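Local coordinates for putative hydrolase (Chromobacterium violaceum, PDB 3MCW), which is probably a hydrolase of the isochorismatase family, related to nicotinamidases, though its substrate is not established, at residues A[5-9]-A[186-191]. Numbering follows the deposited sequence. Where two conformers were deposited one is given.
Sequences PLRFS and DILAAL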
ATOM      1  N   PRO A   5      -1.613 -16.125  21.782  1.00 33.04           N
ATOM      2  CA  PRO A   5      -0.538 -16.623  20.898  1.00 30.96           C
ATOM      3  C   PRO A   5      -1.052 -17.141  19.565  1.00 28.70           C
ATOM      4  O   PRO A   5      -2.127 -17.717  19.517  1.00 29.73           O
ATOM      5  CB  PRO A   5       0.072 -17.773  21.698  1.00 35.86           C
ATOM      6  CG  PRO A   5      -1.023 -18.245  22.553  1.00 34.83           C
ATOM      7  CD  PRO A   5      -1.825 -17.036  22.920  1.00 34.31           C
ATOM      8  N   LEU A   6      -0.272 -16.953  18.500  1.00 23.78           N
ATOM      9  CA  LEU A   6      -0.738 -17.178  17.139  1.00 20.56           C
ATOM     10  C   LEU A   6      -1.261 -18.581  16.903  1.00 19.98           C
ATOM     11  O   LEU A   6      -0.626 -19.567  17.247  1.00 20.82           O
ATOM     12  CB  LEU A   6       0.378 -16.906  16.132  1.00 18.95           C
ATOM     13  CG  LEU A   6       0.059 -17.157  14.654  1.00 18.54           C
ATOM     14  CD1 LEU A   6      -0.929 -16.131  14.115  1.00 24.48           C
ATOM     15  CD2 LEU A   6       1.349 -17.142  13.856  1.00 22.85           C
ATOM     16  N   ARG A   7      -2.422 -18.614  16.290  1.00 19.33           N
ATOM     17  CA  ARG A   7      -3.067 -19.837  15.883  1.00 18.89           C
ATOM     18  C   ARG A   7      -3.627 -19.644  14.471  1.00 17.74           C
ATOM     19  O   ARG A   7      -4.346 -18.679  14.213  1.00 23.84           O
ATOM     20  CB  ARG A   7      -4.178 -20.186  16.894  1.00 21.71           C
ATOM     21  CG  ARG A   7      -5.092 -21.352  16.545  1.00 25.56           C
ATOM     22  CD  ARG A   7      -6.347 -21.373  17.429  1.00 28.42           C
ATOM     23  NE  ARG A   7      -7.247 -22.471  17.067  1.00 34.96           N
ATOM     24  N   PHE A   8      -3.285 -20.543  13.551  1.00 15.03           N
ATOM     25  CA  PHE A   8      -3.855 -20.510  12.219  1.00 15.84           C
ATOM     26  C   PHE A   8      -5.306 -20.918  12.286  1.00 17.77           C
ATOM     27  O   PHE A   8      -5.676 -21.780  13.075  1.00 21.55           O
ATOM     28  CB  PHE A   8      -3.077 -21.416  11.259  1.00 12.54           C
ATOM     29  CG  PHE A   8      -1.721 -20.906  10.966  1.00 12.15           C
ATOM     30  CD1 PHE A   8      -1.580 -19.721  10.239  1.00 13.80           C
ATOM     31  CD2 PHE A   8      -0.587 -21.519  11.429  1.00 14.53           C
ATOM     32  CE1 PHE A   8      -0.356 -19.166   9.963  1.00 15.76           C
ATOM     33  CE2 PHE A   8       0.680 -20.946  11.117  1.00 16.05           C
ATOM     34  CZ  PHE A   8       0.752 -19.776  10.390  1.00 17.30           C
ATOM     35  N   SER A   9      -6.120 -20.248  11.482  1.00 20.25           N
ATOM     36  CA  SER A   9      -7.546 -20.549  11.405  0.50 23.29           C
ATOM     37  C   SER A   9      -7.816 -21.700  10.437  1.00 21.67           C
ATOM     38  O   SER A   9      -8.856 -22.345  10.509  1.00 26.76           O
ATOM     39  CB  SER A   9      -8.328 -19.309  10.979  0.50 21.92           C
ATOM     40  OG  SER A   9      -7.853 -18.811   9.746  0.50 24.63           O
ATOM     41  N   ASP A 186       7.090 -17.646  16.082  1.00 12.85           N
ATOM     42  CA  ASP A 186       5.633 -17.712  16.404  0.50 13.40           C
ATOM     43  C   ASP A 186       4.931 -18.612  15.393  1.00 11.87           C
ATOM     44  O   ASP A 186       4.074 -19.441  15.672  1.00 12.51           O
ATOM     45  CB  ASP A 186       4.898 -16.322  16.271  0.50 14.50           C
ATOM     46  CG  ASP A 186       5.449 -15.203  17.198  0.50 15.22           C
ATOM     47  OD1 ASP A 186       5.898 -15.540  18.329  0.50 19.46           O
ATOM     48  OD2 ASP A 186       5.397 -13.988  16.788  0.50 17.54           O
ATOM     49  N   ILE A 187       5.241 -18.314  14.140  1.00  9.57           N
ATOM     50  CA  ILE A 187       4.629 -18.983  12.999  1.00  9.07           C
ATOM     51  C   ILE A 187       4.986 -20.491  13.028  1.00  9.15           C
ATOM     52  O   ILE A 187       4.126 -21.362  12.855  1.00 10.08           O
ATOM     53  CB  ILE A 187       5.087 -18.318  11.695  1.00  9.25           C
ATOM     54  CG1 ILE A 187       4.424 -16.945  11.539  1.00 10.44           C
ATOM     55  CG2 ILE A 187       4.769 -19.240  10.516  1.00 10.96           C
ATOM     56  CD1 ILE A 187       5.172 -15.988  10.635  1.00 11.83           C
ATOM     57  N   LEU A 188       6.261 -20.799  13.241  1.00  9.21           N
ATOM     58  CA  LEU A 188       6.712 -22.181  13.251  1.00 10.63           C
ATOM     59  C   LEU A 188       6.067 -22.934  14.383  1.00 11.13           C
ATOM     60  O   LEU A 188       5.683 -24.098  14.203  1.00 12.21           O
ATOM     61  CB  LEU A 188       8.237 -22.242  13.331  1.00 11.74           C
ATOM     62  CG  LEU A 188       8.992 -21.741  12.096  1.00 12.38           C
ATOM     63  CD1 LEU A 188      10.497 -21.633  12.414  1.00 17.69           C
ATOM     64  CD2 LEU A 188       8.717 -22.628  10.866  1.00 14.67           C
ATOM     65  N   ALA A 189       5.915 -22.302  15.540  1.00 11.26           N
ATOM     66  CA  ALA A 189       5.228 -22.943  16.657  1.00 12.84           C
ATOM     67  C   ALA A 189       3.767 -23.201  16.305  1.00 12.59           C
ATOM     68  O   ALA A 189       3.211 -24.264  16.602  1.00 14.46           O
ATOM     69  CB  ALA A 189       5.346 -22.086  17.901  1.00 14.87           C
ATOM     70  N   ALA A 190       3.127 -22.241  15.641  1.00 11.65           N
ATOM     71  CA  ALA A 190       1.712 -22.375  15.278  1.00 12.31           C
ATOM     72  C   ALA A 190       1.484 -23.520  14.286  1.00 11.61           C
ATOM     73  O   ALA A 190       0.442 -24.208  14.355  1.00 12.16           O
ATOM     74  CB  ALA A 190       1.170 -21.065  14.710  1.00 13.83           C
ATOM     75  N   LEU A 191       2.438 -23.766  13.392  1.00 11.26           N
ATOM     76  CA  LEU A 191       2.310 -24.903  12.479  1.00 10.77           C
ATOM     77  C   LEU A 191       2.163 -26.225  13.230  1.00 11.58           C
ATOM     78  O   LEU A 191       1.403 -27.086  12.818  1.00 12.64           O
ATOM     79  CB  LEU A 191       3.505 -25.007  11.559  1.00 11.52           C
ATOM     80  CG  LEU A 191       3.704 -23.913  10.527  1.00 11.81           C
ATOM     81  CD1 LEU A 191       4.947 -24.164   9.705  1.00 14.34           C
ATOM     82  CD2 LEU A 191       2.465 -23.772   9.623  1.00 14.26           C
TER
HETATM   83  O   HOH W   1      -2.019 -22.960  14.728  1.00 14.18           O
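A190 sets its methyl group in the angle between L6 and F8, two apolar side chains that the N-terminal segment 5-9 turns toward the last helix of the chain. The small residue lets the extended backbone come close: A190 CB lies 3.5 Å from the carbonyl oxygen of L6 and 3.6 Å from CE2 of F8. L6 places CG anti to its own backbone N (chi1 177°), which sends the branched end across the helix, and there CD2 packs 3.9 Å from CG1 of I187. Leucine suits this spot because one methyl, CD2, touches both I187 and A190, three residues apart and so about one turn along the helix. F8 takes a different rotamer, CG anti to its carbonyl carbon (chi1 -69°), and the CD2-CE2-CZ side of its flat ring fills a buried place between helix and sheet. The I187 carbonyl oxygen, already bonded to N of L191, lies at the ring edge, near its plane. Beta-branched I187 serves both neighbours, CG1 meeting L6 and CG2 lying 4.1 Å from CZ of F8. CE2 of F8 meets CD2 of L191 at 3.7 Å; although L191 starts out directed away, its long side chain brings this methyl back. A water joins the backbones, accepting from N of F8 at 3.0 Å and donating to O of A190 at 2.8 Å, so that both polar groups are satisfied beside an apolar interface. In the alpha/beta fold of the isochorismatase family, with parallel strand order 3-2-1-4-5-6, the contact ties the loop leading into strand 14-18 to helix 184-191, which follows edge strand 180-182. L6 touches C142 of strand 140-149, F8 and I187 reach V117 of strand 115-121, and I187 and L191 pack on W48 of helix 37-51.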